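Local atomic coordinates of GDSL-like protein (Roseburia intestinalis L1-82, PDB entry 6HFZ), a protein that removes acetyl groups from acetylated mannans, as a two-domain esterase with a GDSL-like (SGNH) hydrolase domain. Residues Gly10-Gly15 with Leu164-Met169; Glu106-Asp111 with Leu139-Phe144; Asp245-Cys250 with Thr281-Gly286; Gly277-Leu282 with Lys345-Leu350. One frame throughout, in Å; residues are numbered along the deposited sequence.

Interaction 1. Residues Gly10-Gly15 with Leu164-Met169; sequences GIANRG and LPAVSM
Ala12 and Asn13 both face Ala166 in a classic beta bulge, where edge strand 11-13 runs antiparallel to strand 166-168 of the otherwise parallel sheet of the SGNH hydrolase domain. Among the backbone bonds, Ala166 O takes two N-H groups from the same face of its carbonyl plane, Ala12 N at 2.9 Å and Asn13 N at 3.2 Å. Ala166 N answers on a lone pair of Asn13 O, and Ser168 N meets Gly10 O in the same manner. A CA-H...O contact joins each of these last two acceptors, from Pro165 CA and Val167 CA respectively. The side-chain bond comes from Asn13, whose CG is trans to its own N (chi1 -161°), letting ND2 reach Leu164 O at 2.8 Å. That oxygen lies in the amide plane, but the amide stands above the carbonyl plane of Leu164. With an alanine here, Leu164 O would probably lose this donor, and the loop leading into strand 166-168 its side-chain link to Asn13. Apolar contact is slight: Ala12 CB and Asn13 CB both approach Ala166 CB, while Ile11 and Val167 turn to the other face and lean on helix 196-215. Pro165 CB closes against Arg14 O at 3.4 Å.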
loop_
_atom_site.group_PDB
_atom_site.type_symbol
_atom_site.label_atom_id
_atom_site.label_comp_id
_atom_site.label_asym_id
_atom_site.label_seq_id
_atom_site.Cartn_x
_atom_site.Cartn_y
_atom_site.Cartn_z
ATOM N N GLY A 10 -5.273 -14.184 -17.227
ATOM C CA GLY A 10 -4.590 -13.273 -16.278
ATOM C C GLY A 10 -4.784 -11.805 -16.648
ATOM O O GLY A 10 -4.545 -10.932 -15.827
ATOM N N ILE A 11 -5.168 -11.504 -17.905
ATOM C CA ILE A 11 -5.295 -10.102 -18.322
ATOM C C ILE A 11 -6.694 -9.623 -17.952
ATOM O O ILE A 11 -7.649 -9.896 -18.636
ATOM C CB ILE A 11 -4.963 -9.928 -19.818
ATOM C CG1 ILE A 11 -3.580 -10.484 -20.141
ATOM C CG2 ILE A 11 -5.118 -8.459 -20.238
ATOM C CD1 ILE A 11 -3.367 -10.823 -21.594
ATOM N N ALA A 12 -6.792 -8.922 -16.816
ATOM C CA ALA A 12 -7.988 -8.460 -16.246
ATOM C C ALA A 12 -8.448 -7.203 -16.984
ATOM O O ALA A 12 -9.649 -6.954 -17.024
ATOM C CB ALA A 12 -7.794 -8.149 -14.773
ATOM N N ASN A 13 -7.487 -6.413 -17.464
ATOM C CA ASN A 13 -7.770 -5.221 -18.268
ATOM C C ASN A 13 -6.562 -4.985 -19.180
ATOM O O ASN A 13 -5.444 -4.874 -18.747
ATOM C CB ASN A 13 -8.079 -3.977 -17.423
ATOM C CG ASN A 13 -8.812 -2.900 -18.207
ATOM O OD1 ASN A 13 -9.779 -3.199 -18.914
ATOM N ND2 ASN A 13 -8.373 -1.654 -18.136
ATOM N N ARG A 14 -6.790 -4.898 -20.491
ATOM C CA ARG A 14 -5.672 -4.629 -21.385
ATOM C C ARG A 14 -5.230 -3.173 -21.192
ATOM O O ARG A 14 -4.020 -2.871 -21.181
ATOM C CB ARG A 14 -6.071 -4.924 -22.844
ATOM C CG ARG A 14 -5.088 -4.359 -23.861
ATOM C CD ARG A 14 -5.532 -4.455 -25.322
ATOM N NE ARG A 14 -4.459 -4.090 -26.247
ATOM C CZ ARG A 14 -4.173 -2.844 -26.627
ATOM N NH1 ARG A 14 -4.777 -1.802 -26.066
ATOM N NH2 ARG A 14 -3.280 -2.650 -27.584
ATOM N N GLY A 15 -6.222 -2.302 -21.111
ATOM C CA GLY A 15 -6.016 -0.868 -20.910
ATOM C C GLY A 15 -5.337 -0.230 -22.101
ATOM O O GLY A 15 -5.237 -0.827 -23.154
ATOM N N LEU A 164 -6.205 1.510 -17.435
ATOM C CA LEU A 164 -4.944 0.958 -16.997
ATOM C C LEU A 164 -4.882 -0.531 -17.223
ATOM O O LEU A 164 -5.846 -1.247 -16.964
ATOM C CB LEU A 164 -4.704 1.254 -15.516
ATOM C CG LEU A 164 -4.598 2.727 -15.142
ATOM C CD1 LEU A 164 -4.455 2.879 -13.630
ATOM C CD2 LEU A 164 -3.436 3.367 -15.838
ATOM N N PRO A 165 -3.717 -1.027 -17.666
ATOM C CA PRO A 165 -3.496 -2.473 -17.735
ATOM C C PRO A 165 -3.537 -3.093 -16.339
ATOM O O PRO A 165 -3.084 -2.464 -15.381
ATOM C CB PRO A 165 -2.125 -2.632 -18.389
ATOM C CG PRO A 165 -1.451 -1.278 -18.275
ATOM C CD PRO A 165 -2.559 -0.251 -18.114
ATOM N N ALA A 166 -4.073 -4.328 -16.249
ATOM C CA ALA A 166 -4.214 -4.996 -14.969
ATOM C C ALA A 166 -4.086 -6.503 -15.177
ATOM O O ALA A 166 -4.690 -7.044 -16.148
ATOM C CB ALA A 166 -5.549 -4.700 -14.382
ATOM N N VAL A 167 -3.393 -7.164 -14.252
ATOM C CA VAL A 167 -3.312 -8.596 -14.283
ATOM C C VAL A 167 -3.760 -9.178 -12.938
ATOM O O VAL A 167 -3.560 -8.536 -11.867
ATOM C CB VAL A 167 -1.914 -9.090 -14.695
ATOM C CG1 VAL A 167 -1.589 -8.685 -16.127
ATOM C CG2 VAL A 167 -0.821 -8.638 -13.749
ATOM N N SER A 168 -4.255 -10.425 -12.983
ATOM C CA SER A 168 -4.916 -11.047 -11.827
ATOM C C SER A 168 -4.473 -12.481 -11.591
ATOM O O SER A 168 -4.436 -13.273 -12.523
ATOM C CB SER A 168 -6.410 -10.981 -11.982
ATOM O OG SER A 168 -7.066 -11.677 -10.937
HETATM N N MSE A 169 -4.258 -12.828 -10.305
HETATM C CA MSE A 169 -4.047 -14.205 -9.862
HETATM C C MSE A 169 -5.364 -14.918 -9.555
HETATM O O MSE A 169 -5.418 -16.149 -9.484
HETATM C CB MSE A 169 -3.127 -14.259 -8.636
HETATM C CG MSE A 169 -1.911 -13.327 -8.781
HETATM SE SE MSE A 169 -0.896 -13.724 -10.429
HETATM C CE MSE A 169 -0.685 -11.874 -10.993
#

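Interaction 2. Residues Glu106-Asp111 with Leu139-Phe144; sequences EFSVND and LVHNVF. With ACT (acetate ion), chain E.
Glu106 and Asn142 cross at about a right angle, where the loop that follows strand 102-106 passes the C-terminal end of its parallel neighbour 136-141, the end of the sheet at which SGNH hydrolases build their active site. The Asn142 amide donates through ND2 to Glu106 OE1 at 2.9 Å in a nearly straight bond. The acceptor lies in the amide plane, yet the amide arrives from above the carboxylate, and the two planes stand 72° apart. A bend at chi2 (-77°) brings OE1 over to Asn142, while OE2 is held by Thr43. Ser108 instead meets the imidazole of His141 edge-on: OG lies near the ring plane, 2.8 Å from ND1, and also bonds to His155.

Two waters fill in between these pairs. One is gripped four ways, by Glu106 OE1, Ser108 N, Val140 O and Asn142 N; the second links Phe107 N, Ser108 OG and Val140 O, so the single carbonyl of Val140 serves both. Farther along, Val109 wedges CG1 against the Asn142-Val143 peptide, 3.5 Å from Val143 N, and its CB lies 3.7 Å from Phe144 CE2. CG2 faces Asn142 CB. The turn is tightened by Asn110 N and Asp111 N, which share Phe107 O. It presents Asn110 to an acetate, probably from the crystallisation liquor, that also bonds Ser41 N and Gly81 N, donors that with Asn110 ND2 are consistent with an SGNH oxyanion hole, and His193 NE2 of a probable Ser-His-Asp triad. Asn110 ND2 donates to acetate OXT at 2.7 Å, with an angle of 165° at the hydrogen.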
loop_
_atom_site.group_PDB
_atom_site.type_symbol
_atom_site.label_atom_id
_atom_site.label_comp_id
_atom_site.label_asym_id
_atom_site.label_seq_id
_atom_site.Cartn_x
_atom_site.Cartn_y
_atom_site.Cartn_z
ATOM N N GLU A 106 -0.101 -2.841 -6.057
ATOM C CA GLU A 106 -0.466 -4.184 -5.619
ATOM C C GLU A 106 -1.039 -4.129 -4.199
ATOM O O GLU A 106 -0.287 -4.288 -3.211
ATOM C CB GLU A 106 0.800 -5.039 -5.700
ATOM C CG GLU A 106 0.633 -6.524 -5.445
ATOM C CD GLU A 106 0.471 -6.960 -4.005
ATOM O OE1 GLU A 106 -0.654 -7.460 -3.684
ATOM O OE2 GLU A 106 1.425 -6.756 -3.182
ATOM N N PHE A 107 -2.361 -3.911 -4.108
ATOM C CA PHE A 107 -3.042 -3.737 -2.819
ATOM C C PHE A 107 -4.332 -4.574 -2.734
ATOM O O PHE A 107 -5.124 -4.396 -1.817
ATOM C CB PHE A 107 -3.358 -2.258 -2.556
ATOM C CG PHE A 107 -2.183 -1.428 -2.118
ATOM C CD1 PHE A 107 -1.524 -1.708 -0.914
ATOM C CD2 PHE A 107 -1.686 -0.415 -2.918
ATOM C CE1 PHE A 107 -0.461 -0.920 -0.482
ATOM C CE2 PHE A 107 -0.556 0.300 -2.524
ATOM C CZ PHE A 107 0.021 0.083 -1.293
ATOM N N SER A 108 -4.593 -5.435 -3.732
ATOM C CA SER A 108 -5.896 -6.129 -3.817
ATOM C C SER A 108 -6.106 -7.244 -2.777
ATOM O O SER A 108 -7.254 -7.743 -2.688
ATOM C CB SER A 108 -6.153 -6.628 -5.246
ATOM O OG SER A 108 -5.987 -5.548 -6.162
ATOM N N VAL A 109 -5.091 -7.624 -1.961
ATOM C CA VAL A 109 -5.348 -8.497 -0.819
ATOM C C VAL A 109 -4.944 -7.795 0.482
ATOM O O VAL A 109 -4.716 -8.462 1.544
ATOM C CB VAL A 109 -4.668 -9.865 -0.948
ATOM C CG1 VAL A 109 -5.328 -10.706 -2.046
ATOM C CG2 VAL A 109 -3.167 -9.782 -1.182
ATOM N N ASN A 110 -4.860 -6.472 0.444
ATOM C CA ASN A 110 -4.648 -5.665 1.638
ATOM C C ASN A 110 -5.898 -4.817 1.897
ATOM O O ASN A 110 -6.508 -4.888 2.975
ATOM C CB ASN A 110 -3.423 -4.755 1.503
ATOM C CG ASN A 110 -2.121 -5.517 1.595
ATOM O OD1 ASN A 110 -1.514 -5.838 0.571
ATOM N ND2 ASN A 110 -1.747 -5.904 2.815
ATOM N N ASP A 111 -6.294 -4.057 0.878
ATOM C CA ASP A 111 -7.555 -3.321 0.856
ATOM C C ASP A 111 -8.694 -4.329 1.047
ATOM O O ASP A 111 -8.652 -5.406 0.472
ATOM C CB ASP A 111 -7.796 -2.597 -0.469
ATOM C CG ASP A 111 -6.875 -1.413 -0.709
ATOM O OD1 ASP A 111 -5.824 -1.321 0.009
ATOM O OD2 ASP A 111 -7.203 -0.594 -1.583
ATOM N N LEU A 139 -1.627 -2.505 -12.766
ATOM C CA LEU A 139 -2.248 -2.954 -11.523
ATOM C C LEU A 139 -2.059 -4.467 -11.418
ATOM O O LEU A 139 -2.185 -5.211 -12.426
ATOM C CB LEU A 139 -3.729 -2.563 -11.486
ATOM C CG LEU A 139 -4.055 -1.095 -11.733
ATOM C CD1 LEU A 139 -5.505 -0.826 -11.467
ATOM C CD2 LEU A 139 -3.230 -0.152 -10.877
ATOM N N VAL A 140 -1.699 -4.941 -10.220
ATOM C CA VAL A 140 -1.586 -6.367 -10.016
ATOM C C VAL A 140 -2.537 -6.789 -8.889
ATOM O O VAL A 140 -2.546 -6.216 -7.801
ATOM C CB VAL A 140 -0.125 -6.761 -9.703
ATOM C CG1 VAL A 140 -0.009 -8.199 -9.222
ATOM C CG2 VAL A 140 0.798 -6.539 -10.900
ATOM N N HIS A 141 -3.362 -7.803 -9.148
ATOM C CA HIS A 141 -4.362 -8.291 -8.189
ATOM C C HIS A 141 -3.991 -9.696 -7.695
ATOM O O HIS A 141 -4.195 -10.667 -8.428
ATOM C CB HIS A 141 -5.770 -8.346 -8.841
ATOM C CG HIS A 141 -6.228 -7.110 -9.560
ATOM N ND1 HIS A 141 -6.408 -5.895 -8.910
ATOM C CD2 HIS A 141 -6.514 -6.876 -10.859
ATOM C CE1 HIS A 141 -6.785 -4.973 -9.798
ATOM N NE2 HIS A 141 -6.870 -5.543 -10.976
ATOM N N ASN A 142 -3.469 -9.805 -6.457
ATOM C CA ASN A 142 -3.240 -11.090 -5.789
ATOM C C ASN A 142 -4.596 -11.608 -5.298
ATOM O O ASN A 142 -5.643 -10.960 -5.567
ATOM C CB ASN A 142 -2.179 -10.935 -4.707
ATOM C CG ASN A 142 -0.785 -10.978 -5.307
ATOM O OD1 ASN A 142 -0.428 -11.964 -5.948
ATOM N ND2 ASN A 142 -0.015 -9.908 -5.167
ATOM N N VAL A 143 -4.598 -12.800 -4.699
ATOM C CA VAL A 143 -5.835 -13.432 -4.275
ATOM C C VAL A 143 -5.562 -14.198 -2.968
ATOM O O VAL A 143 -4.453 -14.713 -2.759
ATOM C CB VAL A 143 -6.345 -14.343 -5.420
ATOM C CG1 VAL A 143 -5.411 -15.543 -5.606
ATOM C CG2 VAL A 143 -7.780 -14.805 -5.227
ATOM N N PHE A 144 -6.589 -14.346 -2.125
ATOM C CA PHE A 144 -6.579 -15.225 -0.981
ATOM C C PHE A 144 -6.827 -16.661 -1.479
ATOM O O PHE A 144 -7.801 -16.885 -2.184
ATOM C CB PHE A 144 -7.682 -14.804 -0.008
ATOM C CG PHE A 144 -7.318 -13.655 0.884
ATOM C CD1 PHE A 144 -6.672 -13.900 2.086
ATOM C CD2 PHE A 144 -7.575 -12.349 0.509
ATOM C CE1 PHE A 144 -6.348 -12.857 2.932
ATOM C CE2 PHE A 144 -7.225 -11.304 1.351
ATOM C CZ PHE A 144 -6.609 -11.563 2.548
HETATM C C ACT E . 0.108 -8.460 3.591
HETATM O O ACT E . 0.253 -9.192 4.620
HETATM O OXT ACT E . 0.476 -7.283 3.542
HETATM C CH3 ACT E . -0.543 -8.985 2.352
HETATM O O HOH W 1 -2.857 -7.200 -5.216
HETATM O O HOH W 2 -3.826 -3.756 -6.737
#

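Interaction 3. Residues Asp245-Cys250 with Thr281-Gly286; sequences DENVVC and TLDVEG
Asn247 and Asp283 bring two flat groups together without bonding: the side chains cross at about a right angle, amide and carboxylate planes 37° apart. The carboxylate oxygen OD2 of Asp283 comes up to the aliphatic CB of Asn247 at 3.7 Å, rather than to the amide nitrogen. Asn247 is set by its own turn, a type I turn from Asp245 to Val248 tightened by an Asx turn, in which Asp245 OD1 accepts from Asn247 N at 2.7 Å, the N-H arriving nearly along the C-O axis. The other oxygen, OD2, is bound by His241. Beyond the turn the chain enters strand 249-251, an outer strand of the antiparallel sheet in the second, all-beta domain, and pairs with strand 279-286. Val249 and Thr281 form a hydrogen-bonded pair, with Val249 N to Thr281 O at 2.9 Å and Thr281 N to Val249 O at 3.0 Å. Their side chains lie alongside one another; at chi1 61° the Thr281 hydroxyl stands between its own N and carbonyl carbon, which puts OG1 3.5 Å from Val249 CB. On the other face Val248 and Leu282 also run side by side, CG2 to CD2 at 3.8 Å, and both touch Trp271.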
loop_
_atom_site.group_PDB
_atom_site.type_symbol
_atom_site.label_atom_id
_atom_site.label_comp_id
_atom_site.label_asym_id
_atom_site.label_seq_id
_atom_site.Cartn_x
_atom_site.Cartn_y
_atom_site.Cartn_z
ATOM N N ASP A 245 6.265 17.925 12.370
ATOM C CA ASP A 245 5.208 18.916 12.177
ATOM C C ASP A 245 5.305 20.005 13.256
ATOM O O ASP A 245 5.369 19.720 14.442
ATOM C CB ASP A 245 3.831 18.256 12.227
ATOM C CG ASP A 245 2.680 19.172 11.841
ATOM O OD1 ASP A 245 2.456 20.205 12.539
ATOM O OD2 ASP A 245 2.025 18.865 10.841
ATOM N N GLU A 246 5.229 21.262 12.833
ATOM C CA GLU A 246 5.515 22.367 13.761
ATOM C C GLU A 246 4.281 22.750 14.607
ATOM O O GLU A 246 4.430 23.550 15.546
ATOM C CB GLU A 246 6.099 23.574 13.018
ATOM C CG GLU A 246 5.288 24.058 11.826
ATOM C CD GLU A 246 5.828 25.336 11.194
ATOM O OE1 GLU A 246 7.071 25.490 11.127
ATOM O OE2 GLU A 246 5.006 26.190 10.789
ATOM N N ASN A 247 3.088 22.206 14.316
ATOM C CA ASN A 247 1.863 22.589 15.051
ATOM C C ASN A 247 1.518 21.611 16.187
ATOM O O ASN A 247 0.482 21.741 16.837
ATOM C CB ASN A 247 0.667 22.712 14.108
ATOM C CG ASN A 247 0.775 23.950 13.250
ATOM O OD1 ASN A 247 0.805 25.062 13.774
ATOM N ND2 ASN A 247 0.888 23.757 11.946
ATOM N N VAL A 248 2.396 20.650 16.446
ATOM C CA VAL A 248 2.136 19.614 17.412
ATOM C C VAL A 248 2.589 20.056 18.808
ATOM O O VAL A 248 3.652 20.645 18.959
ATOM C CB VAL A 248 2.842 18.322 16.983
ATOM C CG1 VAL A 248 2.798 17.285 18.082
ATOM C CG2 VAL A 248 2.227 17.809 15.682
ATOM N N VAL A 249 1.774 19.756 19.825
ATOM C CA VAL A 249 2.149 20.034 21.224
ATOM C C VAL A 249 2.120 18.728 22.042
ATOM O O VAL A 249 1.102 18.070 22.177
ATOM C CB VAL A 249 1.225 21.100 21.834
ATOM C CG1 VAL A 249 1.641 21.421 23.264
ATOM C CG2 VAL A 249 1.183 22.356 20.973
ATOM N N CYS A 250 3.257 18.331 22.611
ATOM C CA CYS A 250 3.278 17.132 23.433
ATOM C C CYS A 250 3.032 17.452 24.912
ATOM O O CYS A 250 3.576 18.425 25.398
ATOM C CB CYS A 250 4.610 16.416 23.278
ATOM S SG CYS A 250 4.873 15.852 21.573
ATOM N N THR A 281 -1.406 16.866 21.070
ATOM C CA THR A 281 -2.406 17.603 20.283
ATOM C C THR A 281 -1.758 18.018 18.955
ATOM O O THR A 281 -0.545 18.380 18.879
ATOM C CB THR A 281 -2.976 18.808 21.046
ATOM O OG1 THR A 281 -1.885 19.686 21.313
ATOM C CG2 THR A 281 -3.651 18.416 22.339
ATOM N N LEU A 282 -2.552 17.885 17.889
ATOM C CA LEU A 282 -2.174 18.181 16.538
ATOM C C LEU A 282 -3.289 18.985 15.887
ATOM O O LEU A 282 -4.450 18.677 16.107
ATOM C CB LEU A 282 -2.032 16.887 15.723
ATOM C CG LEU A 282 -1.108 15.811 16.269
ATOM C CD1 LEU A 282 -1.827 14.796 17.122
ATOM C CD2 LEU A 282 -0.371 15.121 15.121
ATOM N N ASP A 283 -2.897 19.912 15.011
ATOM C CA ASP A 283 -3.751 20.559 14.045
ATOM C C ASP A 283 -3.668 19.788 12.721
ATOM O O ASP A 283 -2.587 19.623 12.176
ATOM C CB ASP A 283 -3.287 21.996 13.771
ATOM C CG ASP A 283 -3.429 22.953 14.949
ATOM O OD1 ASP A 283 -4.213 22.645 15.865
ATOM O OD2 ASP A 283 -2.750 24.007 14.930
ATOM N N VAL A 284 -4.820 19.317 12.228
ATOM C CA VAL A 284 -4.860 18.477 11.030
ATOM C C VAL A 284 -5.972 18.972 10.104
ATOM O O VAL A 284 -7.149 18.810 10.422
ATOM C CB VAL A 284 -5.050 16.992 11.376
ATOM C CG1 VAL A 284 -5.001 16.153 10.095
ATOM C CG2 VAL A 284 -4.028 16.500 12.423
ATOM N N GLU A 285 -5.564 19.506 8.949
ATOM C CA GLU A 285 -6.464 20.001 7.913
ATOM C C GLU A 285 -6.951 18.844 7.015
ATOM O O GLU A 285 -6.167 17.973 6.587
ATOM C CB GLU A 285 -5.774 21.061 7.054
ATOM C CG GLU A 285 -6.749 21.877 6.220
ATOM C CD GLU A 285 -6.205 23.163 5.591
ATOM O OE1 GLU A 285 -6.993 23.867 4.940
ATOM O OE2 GLU A 285 -5.008 23.467 5.757
ATOM N N GLY A 286 -8.247 18.869 6.711
ATOM C CA GLY A 286 -8.869 17.984 5.727
ATOM C C GLY A 286 -10.324 17.714 6.065
ATOM O O GLY A 286 -10.814 18.159 7.084
#

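Interaction 4. Residues Gly277-Leu282 with Lys345-Leu350; sequences GDSITL and KVEVRL
Residues Gly277-Leu282 and Lys345-Leu350 exchange six backbone N-H...O=C bonds; the axes of strands 279-282 and 345-350 approach to 4.7 Å and run antiparallel, 166° between their N-to-C directions. These are neighbouring strands of the all-beta domain, and their two faces differ sharply. Ile280 and Val348 lie side by side on one face, pointing the same way, with Ile280 CG2 at 3.8 Å from Val348 CB; Leu282 and Val346 pair next to them at a looser 4.5 Å between their CB atoms. This apolar face is covered by strand 361-370, where Leu363 touches Ile280 and Val348 and Val366 touches Leu282, as in a beta sandwich.

The opposite face carries Ser279, Thr281, Glu347 and Arg349. Glu347 has CG trans to its N (chi1 175°) and extends beside Thr281, CG to CG2 at 4.1 Å, so that its carboxylate OE2 comes within 4.0 Å of Ser279 CB. An alanine in place of Glu347 would take away CG and the carboxylate, and would probably leave Thr281 CG2 and Ser279 CB less covered on this face. Arg349, likewise extended as far as NE, folds its guanidinium over the turn at Gly277, although it also touches a crystal neighbour, which may help to fix this pose. Gly277 O sits 3.5 Å above the guanidinium plane, offset toward its rim, and Gly277 CA approaches Arg349 NH2 to 3.6 Å over the same group.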
loop_
_atom_site.group_PDB
_atom_site.type_symbol
_atom_site.label_atom_id
_atom_site.label_comp_id
_atom_site.label_asym_id
_atom_site.label_seq_id
_atom_site.Cartn_x
_atom_site.Cartn_y
_atom_site.Cartn_z
ATOM N N GLY A 277 -2.546 9.077 30.905
ATOM C CA GLY A 277 -2.693 10.505 30.836
ATOM C C GLY A 277 -1.718 11.220 29.919
ATOM O O GLY A 277 -1.845 12.394 29.659
ATOM N N ASP A 278 -0.678 10.525 29.434
ATOM C CA ASP A 278 0.205 11.112 28.432
ATOM C C ASP A 278 -0.634 11.474 27.196
ATOM O O ASP A 278 -1.407 10.665 26.742
ATOM C CB ASP A 278 1.290 10.109 28.020
ATOM C CG ASP A 278 2.390 9.888 29.056
ATOM O OD1 ASP A 278 2.442 10.684 30.039
ATOM O OD2 ASP A 278 3.222 8.946 28.863
ATOM N N SER A 279 -0.422 12.654 26.623
ATOM C CA SER A 279 -1.242 13.125 25.502
ATOM C C SER A 279 -0.392 13.938 24.527
ATOM O O SER A 279 0.784 14.322 24.795
ATOM C CB SER A 279 -2.430 13.913 25.962
ATOM O OG SER A 279 -2.036 14.936 26.838
ATOM N N ILE A 280 -1.014 14.226 23.384
ATOM C CA ILE A 280 -0.447 15.000 22.307
ATOM C C ILE A 280 -1.608 15.645 21.544
ATOM O O ILE A 280 -2.671 15.043 21.464
ATOM C CB ILE A 280 0.411 14.085 21.410
ATOM C CG1 ILE A 280 1.071 14.866 20.266
ATOM C CG2 ILE A 280 -0.430 12.917 20.901
ATOM C CD1 ILE A 280 1.988 13.985 19.388
ATOM N N THR A 281 -1.406 16.866 21.070
ATOM C CA THR A 281 -2.406 17.603 20.283
ATOM C C THR A 281 -1.758 18.018 18.955
ATOM O O THR A 281 -0.545 18.380 18.879
ATOM C CB THR A 281 -2.976 18.808 21.046
ATOM O OG1 THR A 281 -1.885 19.686 21.313
ATOM C CG2 THR A 281 -3.651 18.416 22.339
ATOM N N LEU A 282 -2.552 17.885 17.889
ATOM C CA LEU A 282 -2.174 18.181 16.538
ATOM C C LEU A 282 -3.289 18.985 15.887
ATOM O O LEU A 282 -4.450 18.677 16.107
ATOM C CB LEU A 282 -2.032 16.887 15.723
ATOM C CG LEU A 282 -1.108 15.811 16.269
ATOM C CD1 LEU A 282 -1.827 14.796 17.122
ATOM C CD2 LEU A 282 -0.371 15.121 15.121
ATOM N N LYS A 345 -8.826 19.883 15.331
ATOM C CA LYS A 345 -7.980 19.643 16.463
ATOM C C LYS A 345 -8.057 18.146 16.762
ATOM O O LYS A 345 -9.141 17.547 16.790
ATOM C CB LYS A 345 -8.368 20.520 17.658
ATOM C CG LYS A 345 -7.692 20.125 18.960
ATOM C CD LYS A 345 -7.885 21.128 20.091
ATOM C CE LYS A 345 -7.220 20.706 21.389
ATOM N NZ LYS A 345 -7.804 19.461 21.942
ATOM N N VAL A 346 -6.883 17.539 16.938
ATOM C CA VAL A 346 -6.816 16.146 17.215
ATOM C C VAL A 346 -6.007 15.933 18.491
ATOM O O VAL A 346 -4.918 16.466 18.652
ATOM C CB VAL A 346 -6.210 15.375 16.027
ATOM C CG1 VAL A 346 -6.188 13.886 16.327
ATOM C CG2 VAL A 346 -6.943 15.680 14.736
ATOM N N GLU A 347 -6.511 15.072 19.354
ATOM C CA GLU A 347 -5.827 14.761 20.563
ATOM C C GLU A 347 -5.767 13.243 20.702
ATOM O O GLU A 347 -6.754 12.566 20.483
ATOM C CB GLU A 347 -6.552 15.437 21.738
ATOM C CG GLU A 347 -5.950 15.067 23.083
ATOM C CD GLU A 347 -6.495 15.815 24.291
ATOM O OE1 GLU A 347 -7.714 16.171 24.296
ATOM O OE2 GLU A 347 -5.690 16.041 25.233
ATOM N N VAL A 348 -4.601 12.732 21.103
ATOM C CA VAL A 348 -4.457 11.341 21.475
ATOM C C VAL A 348 -3.965 11.308 22.933
ATOM O O VAL A 348 -3.054 12.038 23.260
ATOM C CB VAL A 348 -3.476 10.633 20.521
ATOM C CG1 VAL A 348 -3.296 9.176 20.901
ATOM C CG2 VAL A 348 -3.927 10.772 19.067
ATOM N N ARG A 349 -4.589 10.473 23.763
ATOM C CA ARG A 349 -4.295 10.376 25.200
ATOM C C ARG A 349 -4.229 8.904 25.594
ATOM O O ARG A 349 -5.087 8.147 25.217
ATOM C CB ARG A 349 -5.449 11.004 26.004
ATOM C CG ARG A 349 -5.187 11.143 27.500
ATOM C CD ARG A 349 -6.285 11.986 28.202
ATOM N NE ARG A 349 -6.037 12.061 29.658
ATOM C CZ ARG A 349 -5.375 13.055 30.253
ATOM N NH1 ARG A 349 -5.003 14.109 29.556
ATOM N NH2 ARG A 349 -5.116 13.015 31.549
ATOM N N LEU A 350 -3.295 8.526 26.473
ATOM C CA LEU A 350 -3.276 7.166 26.983
ATOM C C LEU A 350 -4.321 7.011 28.093
ATOM O O LEU A 350 -4.392 7.875 28.974
ATOM C CB LEU A 350 -1.869 6.867 27.506
ATOM C CG LEU A 350 -0.991 5.991 26.611
ATOM C CD1 LEU A 350 -0.918 6.469 25.193
ATOM C CD2 LEU A 350 0.402 5.810 27.180
#

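Overall arrangement
Interactions 1 and 2 belong to the hydrolase domain, 3 and 4 to the all-beta domain; the centres of 1 and 4 lie about 44 Å apart, on opposite sides of the chain's centre. In the first pair, strands 166-168 and 136-141 are neighbours, and Val167 O and Met169 N probably bond to His141. Interaction 2 is the buried one, rich in polar side chains and waters beside the probable active site, whereas interaction 1 closes the sheet edge mainly through backbone bonds. Interactions 3 and 4 share Thr281 and Leu282 on strand 279-286: interaction 3 is a short surface pairing with an outer strand, interaction 4 a longer, regular one with a buried apolar face.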